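Local coordinates for protein 2'-deoxycytidine 5'-triphosphate deaminase (Agrobacterium tumefaciens, PDB 2R9Q) that probably catalyses the hydrolytic deamination of dCTP to dUTP, feeding deoxyuridine nucleotide into the thymidylate pathway, at residues 60-66 with 126-131; 100-106 with 136-142; 45-49 with 157-161; 53-58 with 90-94. One frame throughout, in Å; residues are numbered along the deposited sequence.

In the fold
All four contacts lie in the N-terminal dUTPase-like half of the chain. Contacts 1 and 2 have centres about 14 Å apart and touch: Tyr140 OH meets Asp128 N at 3.0 Å in a probable hydrogen bond. Contact 1 also reaches contact 4, about 15 Å away between centres, where Met126 packs on Phe58. Contacts 3 and 4, centres about 16 Å apart, meet through Leu47 and Val94. Strand 91-101 runs through the set, with one end in contact 4 and the other in contact 2, whose centres are about 25 Å apart. Along the chain, the loop closed by contact 3 encloses the other three.

Contact 1 of 4, residues 60-66 with 126-131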
loop_
_atom_site.group_PDB
_atom_site.type_symbol
_atom_site.label_atom_id
_atom_site.label_comp_id
_atom_site.label_asym_id
_atom_site.label_seq_id
_atom_site.Cartn_x
_atom_site.Cartn_y
_atom_site.Cartn_z
ATOM N N PRO B 60 9.561 27.218 2.651
ATOM C CA PRO B 60 10.398 28.061 3.496
ATOM C C PRO B 60 9.602 29.200 4.126
ATOM O O PRO B 60 9.640 29.389 5.331
ATOM C CB PRO B 60 11.440 28.610 2.517
ATOM C CG PRO B 60 11.487 27.614 1.476
ATOM C CD PRO B 60 10.129 27.073 1.307
ATOM N N GLY B 61 8.873 29.915 3.282
ATOM C CA GLY B 61 8.090 31.068 3.681
ATOM C C GLY B 61 8.887 32.361 3.603
ATOM O O GLY B 61 10.132 32.322 3.441
ATOM N N PRO B 62 8.170 33.508 3.706
ATOM C CA PRO B 62 8.692 34.878 3.650
ATOM C C PRO B 62 9.769 35.191 4.685
ATOM O O PRO B 62 9.623 34.840 5.855
ATOM C CB PRO B 62 7.446 35.734 3.899
ATOM C CG PRO B 62 6.307 34.890 3.506
ATOM C CD PRO B 62 6.706 33.508 3.873
ATOM N N GLY B 63 10.856 35.809 4.234
ATOM C CA GLY B 63 12.014 36.066 5.081
ATOM C C GLY B 63 12.590 34.844 5.785
ATOM O O GLY B 63 13.086 34.961 6.905
ATOM N N THR B 64 12.530 33.675 5.139
ATOM C CA THR B 64 13.154 32.463 5.668
ATOM C C THR B 64 14.137 31.863 4.667
ATOM O O THR B 64 13.756 31.542 3.546
ATOM C CB THR B 64 12.127 31.353 6.017
ATOM O OG1 THR B 64 11.062 31.881 6.823
ATOM C CG2 THR B 64 12.828 30.192 6.745
ATOM N N ARG B 65 15.397 31.729 5.084
ATOM C CA ARG B 65 16.407 30.989 4.326
ATOM C C ARG B 65 16.135 29.491 4.403
ATOM O O ARG B 65 15.748 28.979 5.442
ATOM C CB ARG B 65 17.819 31.277 4.835
ATOM C CG ARG B 65 18.236 32.752 4.764
ATOM C CD ARG B 65 19.724 32.940 5.023
ATOM N NE ARG B 65 20.168 32.285 6.259
ATOM C CZ ARG B 65 21.396 31.799 6.487
ATOM N NH1 ARG B 65 22.358 31.871 5.560
ATOM N NH2 ARG B 65 21.660 31.218 7.655
ATOM N N VAL B 66 16.333 28.796 3.285
ATOM C CA VAL B 66 16.140 27.348 3.251
ATOM C C VAL B 66 17.024 26.658 4.305
ATOM O O VAL B 66 16.570 25.733 4.987
ATOM C CB VAL B 66 16.384 26.752 1.831
ATOM C CG1 VAL B 66 16.367 25.242 1.891
ATOM C CG2 VAL B 66 15.349 27.271 0.838
ATOM N N MET B 126 13.451 24.697 -4.685
ATOM C CA MET B 126 13.128 25.758 -3.737
ATOM C C MET B 126 14.193 26.864 -3.659
ATOM O O MET B 126 15.383 26.643 -3.886
ATOM C CB MET B 126 12.716 25.224 -2.347
ATOM C CG MET B 126 13.565 24.139 -1.762
ATOM S SD MET B 126 12.922 23.429 -0.227
ATOM C CE MET B 126 13.033 24.765 0.916
ATOM N N THR B 127 13.679 28.076 -3.426
ATOM C CA THR B 127 14.441 29.280 -3.196
ATOM C C THR B 127 14.293 29.717 -1.732
ATOM O O THR B 127 13.355 29.327 -1.041
ATOM C CB THR B 127 14.012 30.482 -4.120
ATOM O OG1 THR B 127 12.613 30.765 -3.985
ATOM C CG2 THR B 127 14.340 30.269 -5.513
ATOM N N ASP B 128 15.248 30.518 -1.271
ATOM C CA ASP B 128 15.099 31.287 -0.027
ATOM C C ASP B 128 13.831 32.142 -0.131
ATOM O O ASP B 128 13.517 32.674 -1.203
ATOM C CB ASP B 128 16.303 32.204 0.208
ATOM C CG ASP B 128 17.570 31.467 0.697
ATOM O OD1 ASP B 128 17.586 30.228 0.910
ATOM O OD2 ASP B 128 18.579 32.179 0.881
ATOM N N ASN B 129 13.094 32.244 0.974
ATOM C CA ASN B 129 11.880 33.059 1.059
ATOM C C ASN B 129 10.714 32.554 0.221
ATOM O O ASN B 129 9.763 33.285 0.015
ATOM C CB ASN B 129 12.180 34.526 0.706
ATOM C CG ASN B 129 13.414 35.051 1.417
ATOM O OD1 ASN B 129 13.583 34.839 2.623
ATOM N ND2 ASN B 129 14.299 35.708 0.665
ATOM N N ALA B 130 10.771 31.286 -0.195
ATOM C CA ALA B 130 9.815 30.700 -1.140
ATOM C C ALA B 130 8.381 30.496 -0.603
ATOM O O ALA B 130 8.154 30.026 0.511
ATOM C CB ALA B 130 10.381 29.368 -1.726
ATOM N N GLN B 131 7.429 30.885 -1.439
ATOM C CA GLN B 131 5.997 30.724 -1.186
ATOM C C GLN B 131 5.382 29.753 -2.176
ATOM O O GLN B 131 4.313 29.213 -1.952
ATOM C CB GLN B 131 5.303 32.081 -1.275
ATOM C CG GLN B 131 5.562 32.939 -0.063
ATOM C CD GLN B 131 5.146 34.376 -0.275
ATOM O OE1 GLN B 131 4.056 34.640 -0.794
ATOM N NE2 GLN B 131 5.996 35.315 0.134
#
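Two turns pack against each other here: the loop 60-66, leading into helix 66-71, lies over the end of strand 121-127 and the turn that follows it. Backbone bonds pin the loop at two points, Gly61 N to Ala130 O (2.9 Å) and Asn129 N to Thr64 O (2.7 Å). Between them Asn129 CA gives a CA-H...O contact to Gly61 O at 3.0 Å. A third bond uses a side chain: Val66 N reaches Asp128 OD1 at 3.0 Å, nearly straight at 168°, arriving from above the carboxylate plane. Asp128 thus holds a backbone N-H at the start of the helix, while the guanidinium of Arg65 turns to Asp68 in a salt bridge. Beneath, the methyl CE of Met126 wedges between Pro60 CG (3.3 Å) and Val66 CG2 (3.4 Å), both tight. The bend at chi3 (-66°) helps place this methyl against the two side chains. At the outer end Gln131 crosses Pro62 at about a right angle, its NE2 3.4 Å from Pro62 CG. Gly61-Thr64 and Thr127-Ala130 are both type II beta turns, so the arrangement is one of paired turns at the edge of the dUTPase-like beta fold.

Contact 2 of 4, residues 100-106 with 136-142; sequences LALPADM and IPAGYTG
Leu100 and Leu102 fill the tight side of this contact, meeting Ile136 and Tyr140. The branch CG2 of Ile136 sits between the two leucines, 3.7 Å from Leu100 CD1 and 3.8 Å from Leu102 CD2, and each leucine crosses the isoleucine at about a right angle. Leu100 CD1 also comes to the edge of the Tyr140 ring, near its plane, 4.1 Å from Tyr140 CD2. With CG anti to the backbone N (chi1 177°), the ring of Tyr140 extends along the buried side until its hydroxyl reaches Pro143 O and Asp128 N. Ile166 of strand 162-170 covers both Leu100 and Ile136.

Backbone pairing runs alongside. Leu100 and Gly142 form an antiparallel hydrogen-bonded pair, Leu100 N to Gly142 O being almost straight at 176°, and Ala101 with Thr141 is the non-hydrogen-bonded pair beside it. Leu102 N continues the ladder to Tyr140 O at 2.9 Å. This short antiparallel ladder then opens into two facing beta turns, type I from Pro103 to Met106 and type II from Pro137 to Tyr140.

The outer face of the ladder and the turns are looser. On the first, Ala101 and Thr141 barely meet, Ala101 CB lying 4.2 Å from Thr141 OG1. At the turns Ala104 and Ala138 are exposed, touching through Ala104 O and Ala138 CB. Here the backbone does the joining: Gly139 N binds Met106 O at 2.9 Å, and with no side chain Gly139 can bring its CA to 3.7 Å from Ala104 CA.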
loop_
_atom_site.group_PDB
_atom_site.type_symbol
_atom_site.label_atom_id
_atom_site.label_comp_id
_atom_site.label_asym_id
_atom_site.label_seq_id
_atom_site.Cartn_x
_atom_site.Cartn_y
_atom_site.Cartn_z
ATOM N N LEU B 100 22.194 31.941 -7.994
ATOM C CA LEU B 100 21.725 33.044 -8.814
ATOM C C LEU B 100 21.977 34.434 -8.204
ATOM O O LEU B 100 22.015 34.602 -6.992
ATOM C CB LEU B 100 20.236 32.862 -9.143
ATOM C CG LEU B 100 19.818 31.619 -9.942
ATOM C CD1 LEU B 100 18.300 31.520 -9.943
ATOM C CD2 LEU B 100 20.394 31.607 -11.391
ATOM N N ALA B 101 22.210 35.393 -9.100
ATOM C CA ALA B 101 22.085 36.828 -8.848
ATOM C C ALA B 101 21.425 37.430 -10.117
ATOM O O ALA B 101 22.080 37.950 -11.012
ATOM C CB ALA B 101 23.434 37.436 -8.565
ATOM N N LEU B 102 20.106 37.297 -10.193
ATOM C CA LEU B 102 19.326 37.675 -11.373
ATOM C C LEU B 102 19.108 39.204 -11.544
ATOM O O LEU B 102 18.794 39.907 -10.575
ATOM C CB LEU B 102 17.961 36.973 -11.327
ATOM C CG LEU B 102 17.716 35.731 -12.207
ATOM C CD1 LEU B 102 18.934 34.841 -12.335
ATOM C CD2 LEU B 102 16.499 34.968 -11.666
ATOM N N PRO B 103 19.255 39.714 -12.786
ATOM C CA PRO B 103 18.760 41.055 -13.138
ATOM C C PRO B 103 17.303 41.247 -12.704
ATOM O O PRO B 103 16.507 40.326 -12.875
ATOM C CB PRO B 103 18.850 41.074 -14.668
ATOM C CG PRO B 103 19.918 40.092 -15.008
ATOM C CD PRO B 103 19.904 39.043 -13.922
ATOM N N ALA B 104 16.957 42.423 -12.177
ATOM C CA ALA B 104 15.635 42.680 -11.582
ATOM C C ALA B 104 14.419 42.488 -12.514
ATOM O O ALA B 104 13.287 42.344 -12.032
ATOM C CB ALA B 104 15.598 44.083 -10.950
ATOM N N ASP B 105 14.657 42.503 -13.830
ATOM C CA ASP B 105 13.607 42.206 -14.840
ATOM C C ASP B 105 13.515 40.717 -15.267
ATOM O O ASP B 105 12.636 40.333 -16.045
ATOM C CB ASP B 105 13.774 43.114 -16.080
ATOM C CG ASP B 105 15.064 42.845 -16.869
ATOM O OD1 ASP B 105 16.148 42.626 -16.273
ATOM O OD2 ASP B 105 14.992 42.884 -18.116
ATOM N N MET B 106 14.437 39.909 -14.745
ATOM C CA MET B 106 14.597 38.513 -15.108
ATOM C C MET B 106 14.113 37.625 -13.969
ATOM O O MET B 106 14.517 37.790 -12.817
ATOM C CB MET B 106 16.066 38.206 -15.422
ATOM C CG MET B 106 16.316 36.828 -16.021
ATOM S SD MET B 106 18.044 36.464 -16.375
ATOM C CE MET B 106 18.417 37.783 -17.566
ATOM N N ILE B 136 11.355 31.091 -9.412
ATOM C CA ILE B 136 12.390 31.984 -8.975
ATOM C C ILE B 136 11.875 33.418 -9.274
ATOM O O ILE B 136 11.563 33.754 -10.429
ATOM C CB ILE B 136 13.716 31.681 -9.687
ATOM C CG1 ILE B 136 14.141 30.228 -9.444
ATOM C CG2 ILE B 136 14.833 32.600 -9.187
ATOM C CD1 ILE B 136 13.426 29.186 -10.236
ATOM N N PRO B 137 11.746 34.259 -8.225
ATOM C CA PRO B 137 11.218 35.616 -8.450
ATOM C C PRO B 137 12.129 36.478 -9.320
ATOM O O PRO B 137 13.305 36.184 -9.446
ATOM C CB PRO B 137 11.104 36.197 -7.047
ATOM C CG PRO B 137 11.247 35.044 -6.116
ATOM C CD PRO B 137 12.057 34.024 -6.806
ATOM N N ALA B 138 11.539 37.494 -9.949
ATOM C CA ALA B 138 12.279 38.499 -10.703
ATOM C C ALA B 138 13.338 39.060 -9.789
ATOM O O ALA B 138 13.026 39.496 -8.698
ATOM C CB ALA B 138 11.368 39.604 -11.242
ATOM N N GLY B 139 14.591 38.964 -10.218
ATOM C CA GLY B 139 15.704 39.562 -9.505
ATOM C C GLY B 139 16.309 38.756 -8.378
ATOM O O GLY B 139 17.098 39.286 -7.618
ATOM N N TYR B 140 15.982 37.466 -8.303
ATOM C CA TYR B 140 16.377 36.623 -7.185
ATOM C C TYR B 140 17.896 36.465 -7.101
ATOM O O TYR B 140 18.570 36.120 -8.082
ATOM C CB TYR B 140 15.693 35.231 -7.265
ATOM C CG TYR B 140 16.106 34.249 -6.157
ATOM C CD1 TYR B 140 15.535 34.320 -4.885
ATOM C CD2 TYR B 140 17.069 33.245 -6.395
ATOM C CE1 TYR B 140 15.933 33.443 -3.880
ATOM C CE2 TYR B 140 17.462 32.377 -5.409
ATOM C CZ TYR B 140 16.898 32.470 -4.150
ATOM O OH TYR B 140 17.288 31.592 -3.144
ATOM N N THR B 141 18.397 36.725 -5.895
ATOM C CA THR B 141 19.761 36.463 -5.486
ATOM C C THR B 141 19.700 35.423 -4.417
ATOM O O THR B 141 19.010 35.624 -3.397
ATOM C CB THR B 141 20.439 37.690 -4.876
ATOM O OG1 THR B 141 20.503 38.708 -5.866
ATOM C CG2 THR B 141 21.863 37.370 -4.386
ATOM N N GLY B 142 20.441 34.327 -4.631
ATOM C CA GLY B 142 20.498 33.262 -3.654
ATOM C C GLY B 142 20.851 31.873 -4.151
ATOM O O GLY B 142 21.149 31.659 -5.328
#

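Contact 3 of 4, residues 45-49 with 157-161; sequences LRLGS and VRRGS
Arg46, at the end of strand 42-46, begins the contact by laying its CB and CG along the carbonyl of Gly160, with CG 3.6 Å from Gly160 O. Its CA-H points to Ser161 O, whereas its guanidinium leads off to a salt bridge with Glu98 and hydrogen bonds with Ser29, Ala31 and Asp32. The backbone of Leu47 is gripped through both its N-H and its C=O by the 158-161 turn: its N donates to Ser161 O at 3.0 Å, and its O accepts from Gly160 N at 2.9 Å and 172°. Its side chain crosses Val157 at about a right angle, CD1 touching Val157 CG2 at 3.6 Å, and also rests on Ser161 CB. At Gly48 the carbonyl O takes a CA-H...O contact from Arg159. Ser49 closes the run: its OG accepts from Arg159 NH1 at 2.9 Å, a bent bond (137°) tilted from the guanidinium plane. Arg159 reaches there with its chain extended from CG to NE, and NH1 also bridges to Glu30. Across from Leu47, Ser161 N bonds to Arg158 O, and Arg158 N to Ser161 OG, a hydroxyl also hydrogen-bonded to Asp231. This is a type II beta turn, with Gly160 at positive phi, joining strands 155-157 and 162-170 of the dUTPase-like beta fold.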
loop_
_atom_site.group_PDB
_atom_site.type_symbol
_atom_site.label_atom_id
_atom_site.label_comp_id
_atom_site.label_asym_id
_atom_site.label_seq_id
_atom_site.Cartn_x
_atom_site.Cartn_y
_atom_site.Cartn_z
ATOM N N LEU B 45 20.442 21.650 -13.822
ATOM C CA LEU B 45 20.932 21.919 -12.493
ATOM C C LEU B 45 21.566 20.653 -11.937
ATOM O O LEU B 45 21.061 19.561 -12.141
ATOM C CB LEU B 45 19.792 22.384 -11.576
ATOM C CG LEU B 45 19.032 23.650 -11.943
ATOM C CD1 LEU B 45 17.717 23.682 -11.128
ATOM C CD2 LEU B 45 19.904 24.890 -11.727
ATOM N N ARG B 46 22.672 20.819 -11.236
ATOM C CA ARG B 46 23.442 19.723 -10.715
ATOM C C ARG B 46 23.382 19.705 -9.205
ATOM O O ARG B 46 23.454 20.735 -8.568
ATOM C CB ARG B 46 24.919 19.847 -11.126
ATOM C CG ARG B 46 25.216 19.829 -12.607
ATOM C CD ARG B 46 26.681 20.073 -12.880
ATOM N NE ARG B 46 27.090 21.472 -12.675
ATOM C CZ ARG B 46 28.309 21.940 -12.961
ATOM N NH1 ARG B 46 28.607 23.207 -12.733
ATOM N NH2 ARG B 46 29.229 21.152 -13.485
ATOM N N LEU B 47 23.300 18.500 -8.663
ATOM C CA LEU B 47 23.427 18.252 -7.230
ATOM C C LEU B 47 24.816 18.577 -6.698
ATOM O O LEU B 47 25.860 18.304 -7.346
ATOM C CB LEU B 47 23.111 16.781 -6.875
ATOM C CG LEU B 47 21.833 16.122 -7.412
ATOM C CD1 LEU B 47 21.660 14.725 -6.807
ATOM C CD2 LEU B 47 20.620 17.007 -7.198
ATOM N N GLY B 48 24.797 19.175 -5.517
ATOM C CA GLY B 48 25.979 19.370 -4.696
ATOM C C GLY B 48 26.426 18.069 -4.015
ATOM O O GLY B 48 26.004 16.981 -4.395
ATOM N N SER B 49 27.300 18.216 -3.022
ATOM C CA SER B 49 27.941 17.097 -2.310
ATOM C C SER B 49 27.191 16.506 -1.091
ATOM O O SER B 49 27.597 15.482 -0.579
ATOM C CB SER B 49 29.325 17.551 -1.840
ATOM O OG SER B 49 30.105 18.033 -2.924
ATOM N N VAL B 157 22.212 8.706 -6.913
ATOM C CA VAL B 157 22.611 10.068 -7.279
ATOM C C VAL B 157 23.937 10.434 -6.649
ATOM O O VAL B 157 24.374 9.818 -5.693
ATOM C CB VAL B 157 21.531 11.157 -6.905
ATOM C CG1 VAL B 157 20.167 10.763 -7.465
ATOM C CG2 VAL B 157 21.499 11.466 -5.381
ATOM N N ARG B 158 24.571 11.455 -7.192
ATOM C CA ARG B 158 25.830 11.931 -6.692
ATOM C C ARG B 158 26.046 13.373 -7.089
ATOM O O ARG B 158 25.239 13.963 -7.816
ATOM C CB ARG B 158 26.972 11.078 -7.245
ATOM C CG ARG B 158 27.019 11.050 -8.780
ATOM C CD ARG B 158 28.103 10.175 -9.268
ATOM N NE ARG B 158 27.931 8.791 -8.860
ATOM C CZ ARG B 158 27.144 7.920 -9.477
ATOM N NH1 ARG B 158 26.429 8.284 -10.520
ATOM N NH2 ARG B 158 27.067 6.667 -9.046
ATOM N N ARG B 159 27.170 13.921 -6.625
ATOM C CA ARG B 159 27.581 15.261 -6.992
ATOM C C ARG B 159 27.643 15.300 -8.513
ATOM O O ARG B 159 28.253 14.452 -9.131
ATOM C CB ARG B 159 28.901 15.633 -6.349
ATOM C CG ARG B 159 29.334 17.034 -6.665
ATOM C CD ARG B 159 30.734 17.345 -6.186
ATOM N NE ARG B 159 31.195 18.648 -6.701
ATOM C CZ ARG B 159 30.890 19.833 -6.167
ATOM N NH1 ARG B 159 30.126 19.926 -5.079
ATOM N NH2 ARG B 159 31.357 20.944 -6.714
ATOM N N GLY B 160 26.951 16.271 -9.087
ATOM C CA GLY B 160 26.827 16.404 -10.521
ATOM C C GLY B 160 25.554 15.917 -11.183
ATOM O O GLY B 160 25.289 16.291 -12.298
ATOM N N SER B 161 24.775 15.078 -10.507
ATOM C CA SER B 161 23.571 14.506 -11.089
ATOM C C SER B 161 22.626 15.617 -11.513
ATOM O O SER B 161 22.535 16.646 -10.863
ATOM C CB SER B 161 22.898 13.496 -10.146
ATOM O OG SER B 161 23.697 12.348 -9.938
#

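Contact 4 of 4, residues 53-58 with 90-94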
loop_
_atom_site.group_PDB
_atom_site.type_symbol
_atom_site.label_atom_id
_atom_site.label_comp_id
_atom_site.label_asym_id
_atom_site.label_seq_id
_atom_site.Cartn_x
_atom_site.Cartn_y
_atom_site.Cartn_z
ATOM N N ARG B 53 18.252 14.186 4.462
ATOM C CA ARG B 53 17.099 13.369 4.579
ATOM C C ARG B 53 16.153 14.036 5.580
ATOM O O ARG B 53 16.549 14.431 6.659
ATOM C CB ARG B 53 17.457 11.952 4.968
ATOM C CG ARG B 53 16.261 11.030 4.837
ATOM C CD ARG B 53 16.037 10.288 6.047
ATOM N NE ARG B 53 15.010 9.258 5.880
ATOM C CZ ARG B 53 13.854 9.234 6.531
ATOM N NH1 ARG B 53 13.510 10.197 7.370
ATOM N NH2 ARG B 53 13.030 8.243 6.330
ATOM N N VAL B 54 14.923 14.257 5.135
ATOM C CA VAL B 54 13.931 14.981 5.924
ATOM C C VAL B 54 12.695 14.111 6.150
ATOM O O VAL B 54 12.451 13.136 5.461
ATOM C CB VAL B 54 13.610 16.441 5.356
ATOM C CG1 VAL B 54 14.888 17.302 5.361
ATOM C CG2 VAL B 54 12.923 16.429 3.969
ATOM N N ARG B 55 11.991 14.451 7.205
ATOM C CA ARG B 55 10.752 13.815 7.626
ATOM C C ARG B 55 9.623 14.279 6.701
ATOM O O ARG B 55 8.754 13.519 6.352
ATOM C CB ARG B 55 10.533 14.188 9.110
ATOM C CG ARG B 55 9.156 14.086 9.725
ATOM C CD ARG B 55 8.994 12.735 10.316
ATOM N NE ARG B 55 7.830 12.567 11.162
ATOM C CZ ARG B 55 7.710 13.057 12.404
ATOM N NH1 ARG B 55 8.658 13.813 12.951
ATOM N NH2 ARG B 55 6.611 12.786 13.104
ATOM N N ALA B 56 9.680 15.532 6.277
ATOM C CA ALA B 56 8.681 16.081 5.387
ATOM C C ALA B 56 9.209 17.243 4.558
ATOM O O ALA B 56 10.087 17.965 4.986
ATOM C CB ALA B 56 7.444 16.520 6.202
ATOM N N SER B 57 8.644 17.391 3.367
ATOM C CA SER B 57 8.676 18.622 2.587
ATOM C C SER B 57 8.031 19.832 3.312
ATOM O O SER B 57 7.118 19.696 4.109
ATOM C CB SER B 57 7.945 18.381 1.258
ATOM O OG SER B 57 7.815 19.564 0.495
ATOM N N PHE B 58 8.521 21.013 2.995
ATOM C CA PHE B 58 8.138 22.243 3.661
ATOM C C PHE B 58 8.240 23.420 2.712
ATOM O O PHE B 58 8.947 23.371 1.721
ATOM C CB PHE B 58 9.025 22.471 4.886
ATOM C CG PHE B 58 10.490 22.589 4.583
ATOM C CD1 PHE B 58 11.091 23.825 4.504
ATOM C CD2 PHE B 58 11.280 21.452 4.420
ATOM C CE1 PHE B 58 12.433 23.942 4.260
ATOM C CE2 PHE B 58 12.619 21.551 4.161
ATOM C CZ PHE B 58 13.207 22.808 4.066
ATOM N N CYS B 90 10.738 8.431 0.433
ATOM C CA CYS B 90 11.639 9.182 1.323
ATOM C C CYS B 90 11.919 10.509 0.699
ATOM O O CYS B 90 11.936 10.595 -0.507
ATOM C CB CYS B 90 12.951 8.429 1.577
ATOM S SG CYS B 90 12.727 6.928 2.499
ATOM N N VAL B 91 12.127 11.522 1.547
ATOM C CA VAL B 91 12.261 12.901 1.111
ATOM C C VAL B 91 13.669 13.385 1.454
ATOM O O VAL B 91 14.172 13.191 2.561
ATOM C CB VAL B 91 11.127 13.819 1.702
ATOM C CG1 VAL B 91 11.130 15.195 1.081
ATOM C CG2 VAL B 91 9.761 13.166 1.550
ATOM N N TYR B 92 14.314 13.957 0.456
ATOM C CA TYR B 92 15.671 14.478 0.565
ATOM C C TYR B 92 15.728 15.895 0.048
ATOM O O TYR B 92 15.107 16.208 -0.953
ATOM C CB TYR B 92 16.668 13.601 -0.229
ATOM C CG TYR B 92 16.623 12.125 0.097
ATOM C CD1 TYR B 92 17.398 11.589 1.112
ATOM C CD2 TYR B 92 15.804 11.275 -0.615
ATOM C CE1 TYR B 92 17.358 10.248 1.408
ATOM C CE2 TYR B 92 15.746 9.932 -0.336
ATOM C CZ TYR B 92 16.524 9.410 0.673
ATOM O OH TYR B 92 16.452 8.062 0.921
ATOM N N ILE B 93 16.432 16.766 0.753
ATOM C CA ILE B 93 16.747 18.115 0.254
ATOM C C ILE B 93 18.232 18.158 -0.099
ATOM O O ILE B 93 19.075 17.675 0.655
ATOM C CB ILE B 93 16.396 19.263 1.257
ATOM C CG1 ILE B 93 15.033 19.034 1.932
ATOM C CG2 ILE B 93 16.412 20.627 0.568
ATOM C CD1 ILE B 93 13.892 19.095 1.047
ATOM N N VAL B 94 18.520 18.700 -1.284
ATOM C CA VAL B 94 19.863 18.741 -1.854
ATOM C C VAL B 94 20.209 20.153 -2.333
ATOM O O VAL B 94 19.580 20.659 -3.273
ATOM C CB VAL B 94 20.023 17.715 -2.985
ATOM C CG1 VAL B 94 21.420 17.758 -3.536
ATOM C CG2 VAL B 94 19.690 16.345 -2.469
HETATM O O HOH W 1 11.747 10.842 4.495
#
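An antiparallel strand pair of the dUTPase-like beta fold makes this contact: the end of strand 50-54 lies beside the start of strand 91-101, in a region also packed by two other subunits. Arg53 and Tyr92 form the non-hydrogen-bonded pair, with CA atoms 4.4 Å apart. Next to it Val54 N gives a nearly straight bond to Val91 O, 2.9 Å and 177°. In place of a return bond from Val91 N to Val54 O, a water donates to Val54 O at 2.6 Å and accepts from Val91 N.

On one face Arg53 crosses Tyr92 obliquely, its CG 3.7 Å from Tyr92 CE1. A chi1 of -169° swings the Arg53 chain away from its own N, and the bend at chi2 then lays the aliphatic part by the ring, while the guanidinium plane stands 85° from the ring plane. NE goes on to a salt bridge with Glu87 of a third subunit, so this arginine ties the strand pair to the assembly interface.

On the other face the valines interlock: Val54 CG2 meets Val91 CG1 at 3.6 Å, and Val54 CG1 meets Ile93 CG1 as their side chains cross at about a right angle. Phe58 CE2 lies 4.1 Å from Ile93 CG1, and the ring also packs on Leu70 of helix 66-71. Val322 of the second subunit packs on Val91 and Ser57, while Ser57 OG hydrogen-bonds to Glu147 of its own chain. The bridging water lies over the centre of the Arg53 guanidinium, its O 3.3 Å from Arg53 CZ.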